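Local coordinates for protein alternansucrase (Leuconostoc mesenteroides, PDB 6HVG) that belongs to glycoside hydrolase family 70, with a TIM-barrel-type catalytic region and flanking cell-wall-binding-type repeats, at residues N700-L705 with T866-K871; T878-S883 with K926-H931; N689-G694 with V912-N917. All coordinates share one frame; numbering follows the deposited sequence.

In the fold
All three contacts lie within the family 70 range, on the same side of the chain's centre. The centres of contacts 1 and 2, and of contacts 1 and 3, are about 11 Å apart. Those of contacts 2 and 3 are about 14 Å apart. Along the chain, both segments of contact 1 precede those of contact 2, and they fall between the two segments of contact 3. Contacts 2 and 3 interleave. Strands 862-866, 881-885 and 910-915 are successive neighbours in one antiparallel sheet. Contact 1 begins at the end of the first, contact 2 takes in the first part of the second, and contact 3 uses the third. Together they join this sheet to helix 681-692, the loop after it and strand 927-931.

Contact 1. Residues N700-L705 with T866-K871; sequences NMWYFL and TDSSGK
W702 lies against the loop 868-870, with the CA of G870 over its six-membered ring. This CH-pi contact measures 3.5 Å from G870 CA to the ring centroid, 15° off the ring normal. S869 O sits over the same face, nearer the rim. CG of W702 is anti to the backbone N (chi1 -173°), which carries the indole across the loop. At the ring edge, T866 OG1 is 3.6 Å from W702 CD1. The T866 side chain meets L705 tip to tip, with OG1 3.5 Å from L705 CD1. N700 ND2 donates to G870 O at 3.1 Å and lies in its carbonyl plane, while G870 O is tilted out of the N700 amide plane. Y703 OH reaches the aliphatic CG of K871.

Weak bonds help shape the loop: T866 OG1 to S868 O, and G870 N to S868 OG. Further out, M701 N is bonded to D879 OD2 and N700 O to S690 OG. The contact joins the loop after helix 681-692 to that between strands 862-866 and 881-885. It pairs an aromatic face with the backbone of S869 and G870, and one hydrogen bond from the N700 amide adds a directional link.

Contact 2. Residues T878-S883 with K926-H931; sequences TDLLTS and KTITLH
Strands 881-883 and 927-931 run nearly parallel, at 20°, with their axes 7.4 Å apart at closest approach. They face each other through side chains, and their backbones are not paired. L880 and I928 make the apolar contact near the starts of the two strands. Their side chains cross at about a right angle, and L880 CD2 lies 3.3 Å from I928 CD1. T878 approaches the same methyl, with OG1 4.1 Å from I928 CD1. CG1 of I928 is anti to its carbonyl carbon (chi1 -77°), and the extended chain beyond it brings CD1 to both residues.

Further along, T882 meets L930. T882 CB is 3.8 Å from L930 CD2, and the methyl CG2 of T882 is 3.9 Å from that same carbon. T882 CG2 also lies 3.7 Å from T929 O, so it rests on the backbone as well as on the leucine. The T882 hydroxyl turns to A865 O in a weak bond.

Strand 881-885 is held between strands 862-866 and 910-915 in a larger antiparallel sheet. Backbone bonds join T882 to A865 on one side, and L881 to V914 and S883 to V912 on the other. Strand 927-931 belongs to a separate two-stranded sheet with 971-975, over the face of the larger one, so the sheets pack face to face. L880 and L930 both touch I913 of strand 910-915, and L880 also packs on M992.

Contact 3. Residues N689-G694 with V912-N917; sequences NSLTHG and VIVGNN
The last turn of helix 681-692, which widens into a pi-type turn at 689-692, meets the end of strand 910-915 and the residue after it. The closest CA atoms are those of L691 and N916, 5.7 Å apart. N916 makes the polar link. Its ND2 donates to S690 O at 3.2 Å, with an N-H...O angle of 147°. The donor lies in the carbonyl plane on a lone pair of S690 O, and that oxygen lies close to the amide plane of N916. CG of N916 stands between its backbone N and carbonyl carbon (chi1 58°), which turns the amide toward the helix end.

The bond joins the C-terminal turn of a helix to the residue following strand 910-915, which lies between strands 881-885 and 1003-1009 in an antiparallel sheet. Beside it, L691 and V914 form a small apolar patch. Their side chains cross obliquely, with L691 CD2 4.0 Å from V914 CG2. The same methyl of L691 lies 4.0 Å from G915 O and 4.1 Å from N916 CB. L691 and V914 also both touch M813 of helix 807-814. S690 OG is hydrogen-bonded to Q686 NE2 and to S699 O. N916 O accepts a bond from R698.

Contact 1. Residues N700-L705 with T866-K871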
loop_
_atom_site.group_PDB
_atom_site.type_symbol
_atom_site.label_atom_id
_atom_site.label_comp_id
_atom_site.label_asym_id
_atom_site.label_seq_id
_atom_site.Cartn_x
_atom_site.Cartn_y
_atom_site.Cartn_z
ATOM N N ASN A 700 -21.721 -18.401 7.472
ATOM C CA ASN A 700 -22.099 -19.372 8.472
ATOM C C ASN A 700 -20.914 -20.155 9.043
ATOM O O ASN A 700 -19.879 -20.340 8.384
ATOM C CB ASN A 700 -23.109 -20.352 7.895
ATOM C CG ASN A 700 -24.494 -19.776 7.833
ATOM O OD1 ASN A 700 -24.709 -18.610 8.150
ATOM N ND2 ASN A 700 -25.442 -20.582 7.390
ATOM N N MET A 701 -21.082 -20.601 10.285
ATOM C CA MET A 701 -20.101 -21.433 10.948
ATOM C C MET A 701 -19.903 -22.727 10.167
ATOM O O MET A 701 -18.841 -23.326 10.238
ATOM C CB MET A 701 -20.549 -21.754 12.365
ATOM C CG MET A 701 -20.807 -20.548 13.259
ATOM S SD MET A 701 -19.404 -19.465 13.550
ATOM C CE MET A 701 -18.340 -20.563 14.474
ATOM N N TRP A 702 -20.926 -23.153 9.426
ATOM C CA TRP A 702 -20.820 -24.270 8.466
ATOM C C TRP A 702 -19.528 -24.253 7.659
ATOM O O TRP A 702 -18.947 -25.299 7.419
ATOM C CB TRP A 702 -22.009 -24.266 7.481
ATOM C CG TRP A 702 -22.080 -25.473 6.564
ATOM C CD1 TRP A 702 -22.459 -26.754 6.913
ATOM C CD2 TRP A 702 -21.788 -25.517 5.166
ATOM N NE1 TRP A 702 -22.400 -27.591 5.815
ATOM C CE2 TRP A 702 -21.993 -26.855 4.731
ATOM C CE3 TRP A 702 -21.363 -24.564 4.234
ATOM C CZ2 TRP A 702 -21.797 -27.246 3.410
ATOM C CZ3 TRP A 702 -21.153 -24.959 2.922
ATOM C CH2 TRP A 702 -21.368 -26.294 2.526
ATOM N N TYR A 703 -19.077 -23.071 7.251
ATOM C CA TYR A 703 -17.886 -22.974 6.399
ATOM C C TYR A 703 -16.596 -23.484 7.048
ATOM O O TYR A 703 -15.681 -23.898 6.335
ATOM C CB TYR A 703 -17.703 -21.549 5.858
ATOM C CG TYR A 703 -18.712 -21.217 4.775
ATOM C CD1 TYR A 703 -18.575 -21.735 3.496
ATOM C CD2 TYR A 703 -19.821 -20.406 5.039
ATOM C CE1 TYR A 703 -19.495 -21.451 2.509
ATOM C CE2 TYR A 703 -20.751 -20.127 4.062
ATOM C CZ TYR A 703 -20.579 -20.655 2.803
ATOM O OH TYR A 703 -21.493 -20.377 1.837
ATOM N N PHE A 704 -16.532 -23.469 8.378
ATOM C CA PHE A 704 -15.373 -24.012 9.086
ATOM C C PHE A 704 -15.163 -25.503 8.816
ATOM O O PHE A 704 -14.024 -25.983 8.861
ATOM C CB PHE A 704 -15.502 -23.806 10.589
ATOM C CG PHE A 704 -15.169 -22.417 11.054
ATOM C CD1 PHE A 704 -13.878 -22.020 11.188
ATOM C CD2 PHE A 704 -16.168 -21.532 11.399
ATOM C CE1 PHE A 704 -13.573 -20.752 11.653
ATOM C CE2 PHE A 704 -15.876 -20.264 11.869
ATOM C CZ PHE A 704 -14.575 -19.869 11.988
ATOM N N LEU A 705 -16.245 -26.222 8.545
ATOM C CA LEU A 705 -16.182 -27.667 8.363
ATOM C C LEU A 705 -15.472 -28.082 7.072
ATOM O O LEU A 705 -14.756 -29.088 7.080
ATOM C CB LEU A 705 -17.594 -28.274 8.394
ATOM C CG LEU A 705 -18.438 -28.043 9.655
ATOM C CD1 LEU A 705 -19.784 -28.739 9.562
ATOM C CD2 LEU A 705 -17.718 -28.526 10.902
ATOM N N THR A 866 -21.973 -28.678 12.806
ATOM C CA THR A 866 -22.796 -27.477 12.920
ATOM C C THR A 866 -24.237 -27.849 12.738
ATOM O O THR A 866 -24.556 -28.779 11.983
ATOM C CB THR A 866 -22.471 -26.386 11.861
ATOM O OG1 THR A 866 -22.565 -26.926 10.539
ATOM C CG2 THR A 866 -21.073 -25.768 12.067
ATOM N N ASP A 867 -25.107 -27.121 13.426
ATOM C CA ASP A 867 -26.525 -27.280 13.225
ATOM C C ASP A 867 -26.880 -26.541 11.944
ATOM O O ASP A 867 -27.601 -25.556 11.968
ATOM C CB ASP A 867 -27.292 -26.727 14.418
ATOM C CG ASP A 867 -28.784 -26.978 14.316
ATOM O OD1 ASP A 867 -29.199 -27.978 13.675
ATOM O OD2 ASP A 867 -29.532 -26.131 14.842
ATOM N N SER A 868 -26.334 -27.022 10.826
ATOM C CA SER A 868 -26.431 -26.341 9.551
ATOM C C SER A 868 -25.936 -27.243 8.427
ATOM O O SER A 868 -25.107 -28.124 8.639
ATOM C CB SER A 868 -25.596 -25.066 9.590
ATOM O OG SER A 868 -25.572 -24.459 8.320
ATOM N N SER A 869 -26.456 -27.021 7.227
ATOM C CA SER A 869 -26.130 -27.841 6.063
ATOM C C SER A 869 -25.574 -27.028 4.894
ATOM O O SER A 869 -25.238 -27.601 3.856
ATOM C CB SER A 869 -27.396 -28.573 5.609
ATOM O OG SER A 869 -27.129 -29.483 4.555
ATOM N N GLY A 870 -25.445 -25.708 5.057
ATOM C CA GLY A 870 -24.953 -24.850 3.966
ATOM C C GLY A 870 -25.108 -23.367 4.244
ATOM O O GLY A 870 -25.179 -22.950 5.393
ATOM N N LYS A 871 -25.166 -22.568 3.176
ATOM C CA LYS A 871 -25.445 -21.118 3.264
ATOM C C LYS A 871 -26.754 -20.785 3.994
ATOM O O LYS A 871 -26.805 -19.817 4.747
ATOM C CB LYS A 871 -25.576 -20.517 1.862
ATOM C CG LYS A 871 -24.370 -20.640 0.945
ATOM C CD LYS A 871 -24.573 -19.908 -0.385
ATOM C CE LYS A 871 -25.588 -20.614 -1.287
ATOM N NZ LYS A 871 -25.879 -19.862 -2.542
#

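Contact 2. Residues T878-S883 with K926-H931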
loop_
_atom_site.group_PDB
_atom_site.type_symbol
_atom_site.label_atom_id
_atom_site.label_comp_id
_atom_site.label_asym_id
_atom_site.label_seq_id
_atom_site.Cartn_x
_atom_site.Cartn_y
_atom_site.Cartn_z
ATOM N N THR A 878 -29.959 -23.555 13.830
ATOM C CA THR A 878 -29.367 -22.460 14.588
ATOM C C THR A 878 -28.019 -21.990 14.040
ATOM O O THR A 878 -27.602 -20.862 14.305
ATOM C CB THR A 878 -29.164 -22.951 16.023
ATOM O OG1 THR A 878 -30.427 -23.319 16.580
ATOM C CG2 THR A 878 -28.575 -21.897 16.869
ATOM N N ASP A 879 -27.363 -22.858 13.271
ATOM C CA ASP A 879 -25.986 -22.647 12.799
ATOM C C ASP A 879 -24.975 -22.471 13.945
ATOM O O ASP A 879 -24.096 -21.605 13.897
ATOM C CB ASP A 879 -25.937 -21.475 11.815
ATOM C CG ASP A 879 -24.605 -21.364 11.091
ATOM O OD1 ASP A 879 -24.181 -22.377 10.517
ATOM O OD2 ASP A 879 -24.019 -20.268 11.075
ATOM N N LEU A 880 -25.128 -23.300 14.979
ATOM C CA LEU A 880 -24.253 -23.301 16.132
ATOM C C LEU A 880 -23.196 -24.390 15.912
ATOM O O LEU A 880 -23.530 -25.525 15.583
ATOM C CB LEU A 880 -25.061 -23.544 17.431
ATOM C CG LEU A 880 -24.905 -22.537 18.597
ATOM C CD1 LEU A 880 -24.797 -21.090 18.189
ATOM C CD2 LEU A 880 -26.054 -22.658 19.587
ATOM N N LEU A 881 -21.918 -24.035 16.056
ATOM C CA LEU A 881 -20.818 -24.977 15.806
ATOM C C LEU A 881 -20.444 -25.735 17.077
ATOM O O LEU A 881 -20.313 -25.138 18.131
ATOM C CB LEU A 881 -19.594 -24.241 15.249
ATOM C CG LEU A 881 -18.314 -25.057 15.000
ATOM C CD1 LEU A 881 -17.674 -24.697 13.671
ATOM C CD2 LEU A 881 -17.307 -24.840 16.107
ATOM N N THR A 882 -20.278 -27.045 16.953
ATOM C CA THR A 882 -19.912 -27.875 18.076
ATOM C C THR A 882 -18.587 -28.579 17.825
ATOM O O THR A 882 -18.466 -29.383 16.910
ATOM C CB THR A 882 -21.014 -28.900 18.402
ATOM O OG1 THR A 882 -21.357 -29.656 17.239
ATOM C CG2 THR A 882 -22.241 -28.184 18.917
ATOM N N SER A 883 -17.597 -28.246 18.649
ATOM C CA SER A 883 -16.231 -28.787 18.538
ATOM C C SER A 883 -15.870 -29.486 19.828
ATOM O O SER A 883 -16.027 -28.910 20.907
ATOM C CB SER A 883 -15.204 -27.679 18.245
ATOM O OG SER A 883 -13.904 -28.203 18.026
ATOM N N LYS A 926 -36.301 -27.178 20.244
ATOM C CA LYS A 926 -34.907 -27.433 19.833
ATOM C C LYS A 926 -33.949 -27.857 20.943
ATOM O O LYS A 926 -33.954 -27.292 22.036
ATOM C CB LYS A 926 -34.316 -26.201 19.148
ATOM C CG LYS A 926 -32.989 -26.469 18.443
ATOM C CD LYS A 926 -33.105 -27.501 17.341
ATOM C CE LYS A 926 -31.857 -27.563 16.467
ATOM N NZ LYS A 926 -32.052 -28.584 15.400
ATOM N N THR A 927 -33.117 -28.847 20.623
ATOM C CA THR A 927 -32.063 -29.330 21.503
ATOM C C THR A 927 -30.725 -29.262 20.788
ATOM O O THR A 927 -30.608 -29.657 19.626
ATOM C CB THR A 927 -32.293 -30.789 21.903
ATOM O OG1 THR A 927 -32.121 -31.628 20.760
ATOM C CG2 THR A 927 -33.688 -30.944 22.437
ATOM N N ILE A 928 -29.710 -28.770 21.485
ATOM C CA ILE A 928 -28.364 -28.694 20.917
ATOM C C ILE A 928 -27.412 -29.606 21.678
ATOM O O ILE A 928 -27.359 -29.584 22.899
ATOM C CB ILE A 928 -27.869 -27.239 20.873
ATOM C CG1 ILE A 928 -28.550 -26.534 19.706
ATOM C CG2 ILE A 928 -26.362 -27.170 20.688
ATOM C CD1 ILE A 928 -28.277 -25.058 19.663
ATOM N N THR A 929 -26.655 -30.409 20.931
ATOM C CA THR A 929 -25.878 -31.495 21.525
ATOM C C THR A 929 -24.368 -31.453 21.267
ATOM O O THR A 929 -23.903 -31.207 20.155
ATOM C CB THR A 929 -26.388 -32.859 21.042
ATOM O OG1 THR A 929 -27.803 -32.927 21.222
ATOM C CG2 THR A 929 -25.742 -33.953 21.836
ATOM N N LEU A 930 -23.625 -31.715 22.331
ATOM C CA LEU A 930 -22.188 -31.944 22.277
ATOM C C LEU A 930 -21.899 -33.428 22.440
ATOM O O LEU A 930 -22.068 -33.972 23.508
ATOM C CB LEU A 930 -21.490 -31.203 23.410
ATOM C CG LEU A 930 -21.201 -29.707 23.263
ATOM C CD1 LEU A 930 -20.605 -29.179 24.552
ATOM C CD2 LEU A 930 -20.269 -29.424 22.100
ATOM N N HIS A 931 -21.440 -34.082 21.384
ATOM C CA HIS A 931 -21.102 -35.497 21.482
ATOM C C HIS A 931 -19.691 -35.642 22.089
ATOM O O HIS A 931 -18.687 -35.789 21.383
ATOM C CB HIS A 931 -21.211 -36.195 20.109
ATOM C CG HIS A 931 -22.548 -36.053 19.462
ATOM N ND1 HIS A 931 -22.846 -35.024 18.594
ATOM C CD2 HIS A 931 -23.668 -36.800 19.567
ATOM C CE1 HIS A 931 -24.096 -35.144 18.192
ATOM N NE2 HIS A 931 -24.616 -36.214 18.770
#

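Contact 3. Residues N689-G694 with V912-N917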
loop_
_atom_site.group_PDB
_atom_site.type_symbol
_atom_site.label_atom_id
_atom_site.label_comp_id
_atom_site.label_asym_id
_atom_site.label_seq_id
_atom_site.Cartn_x
_atom_site.Cartn_y
_atom_site.Cartn_z
ATOM N N ASN A 689 -14.441 -14.129 8.200
ATOM C CA ASN A 689 -15.741 -14.153 7.564
ATOM C C ASN A 689 -16.871 -14.599 8.481
ATOM O O ASN A 689 -17.988 -14.094 8.365
ATOM C CB ASN A 689 -15.706 -15.078 6.343
ATOM C CG ASN A 689 -14.733 -14.607 5.278
ATOM O OD1 ASN A 689 -14.468 -13.410 5.149
ATOM N ND2 ASN A 689 -14.195 -15.540 4.516
ATOM N N SER A 690 -16.595 -15.543 9.372
ATOM C CA SER A 690 -17.635 -16.110 10.239
ATOM C C SER A 690 -17.772 -15.508 11.632
ATOM O O SER A 690 -18.823 -15.635 12.234
ATOM C CB SER A 690 -17.421 -17.608 10.383
ATOM O OG SER A 690 -17.552 -18.236 9.125
ATOM N N LEU A 691 -16.737 -14.863 12.152
ATOM C CA LEU A 691 -16.810 -14.319 13.513
ATOM C C LEU A 691 -16.256 -12.913 13.673
ATOM O O LEU A 691 -16.892 -12.038 14.234
ATOM C CB LEU A 691 -16.023 -15.218 14.446
ATOM C CG LEU A 691 -16.619 -16.561 14.797
ATOM C CD1 LEU A 691 -15.551 -17.439 15.432
ATOM C CD2 LEU A 691 -17.793 -16.376 15.739
ATOM N N THR A 692 -15.037 -12.735 13.214
ATOM C CA THR A 692 -14.218 -11.595 13.529
ATOM C C THR A 692 -14.593 -10.320 12.792
ATOM O O THR A 692 -14.460 -9.259 13.363
ATOM C CB THR A 692 -12.749 -12.004 13.230
ATOM O OG1 THR A 692 -12.371 -13.029 14.159
ATOM C CG2 THR A 692 -11.808 -10.857 13.342
ATOM N N HIS A 693 -15.021 -10.399 11.535
ATOM C CA HIS A 693 -15.283 -9.190 10.754
ATOM C C HIS A 693 -16.765 -8.908 10.507
ATOM O O HIS A 693 -17.494 -9.738 9.942
ATOM C CB HIS A 693 -14.584 -9.242 9.419
ATOM C CG HIS A 693 -13.116 -9.437 9.518
ATOM N ND1 HIS A 693 -12.438 -10.248 8.636
ATOM C CD2 HIS A 693 -12.196 -8.956 10.387
ATOM C CE1 HIS A 693 -11.155 -10.246 8.951
ATOM N NE2 HIS A 693 -10.984 -9.477 10.013
ATOM N N GLY A 694 -17.185 -7.708 10.900
ATOM C CA GLY A 694 -18.500 -7.203 10.570
ATOM C C GLY A 694 -19.550 -7.436 11.622
ATOM O O GLY A 694 -19.600 -8.497 12.241
ATOM N N VAL A 912 -16.773 -27.314 22.977
ATOM C CA VAL A 912 -16.912 -25.906 22.598
ATOM C C VAL A 912 -18.122 -25.705 21.679
ATOM O O VAL A 912 -18.289 -26.425 20.691
ATOM C CB VAL A 912 -15.662 -25.384 21.917
ATOM C CG1 VAL A 912 -15.812 -23.900 21.582
ATOM C CG2 VAL A 912 -14.473 -25.603 22.822
ATOM N N ILE A 913 -18.971 -24.748 22.063
ATOM C CA ILE A 913 -20.127 -24.333 21.294
ATOM C C ILE A 913 -19.971 -22.848 20.979
ATOM O O ILE A 913 -19.759 -22.046 21.892
ATOM C CB ILE A 913 -21.430 -24.540 22.085
ATOM C CG1 ILE A 913 -21.521 -25.986 22.587
ATOM C CG2 ILE A 913 -22.630 -24.202 21.205
ATOM C CD1 ILE A 913 -22.604 -26.195 23.614
ATOM N N VAL A 914 -20.107 -22.478 19.705
ATOM C CA VAL A 914 -19.955 -21.078 19.300
ATOM C C VAL A 914 -20.933 -20.681 18.201
ATOM O O VAL A 914 -21.253 -21.466 17.331
ATOM C CB VAL A 914 -18.500 -20.769 18.898
ATOM C CG1 VAL A 914 -17.939 -21.877 18.055
ATOM C CG2 VAL A 914 -18.366 -19.434 18.179
ATOM N N GLY A 915 -21.415 -19.444 18.281
ATOM C CA GLY A 915 -22.326 -18.878 17.294
ATOM C C GLY A 915 -21.946 -17.460 16.937
ATOM O O GLY A 915 -21.253 -16.792 17.699
ATOM N N ASN A 916 -22.418 -17.002 15.777
ATOM C CA ASN A 916 -22.120 -15.657 15.247
ATOM C C ASN A 916 -23.359 -14.799 15.115
ATOM O O ASN A 916 -23.369 -13.846 14.347
ATOM C CB ASN A 916 -21.438 -15.775 13.878
ATOM C CG ASN A 916 -22.281 -16.532 12.862
ATOM O OD1 ASN A 916 -23.496 -16.646 12.993
ATOM N ND2 ASN A 916 -21.625 -17.052 11.838
ATOM N N ASN A 917 -24.398 -15.140 15.873
ATOM C CA ASN A 917 -25.684 -14.478 15.777
ATOM C C ASN A 917 -26.125 -13.963 17.152
ATOM O O ASN A 917 -26.630 -14.735 17.975
ATOM C CB ASN A 917 -26.700 -15.457 15.205
ATOM C CG ASN A 917 -28.062 -14.838 15.015
ATOM O OD1 ASN A 917 -28.289 -13.662 15.341
ATOM N ND2 ASN A 917 -28.983 -15.627 14.487
#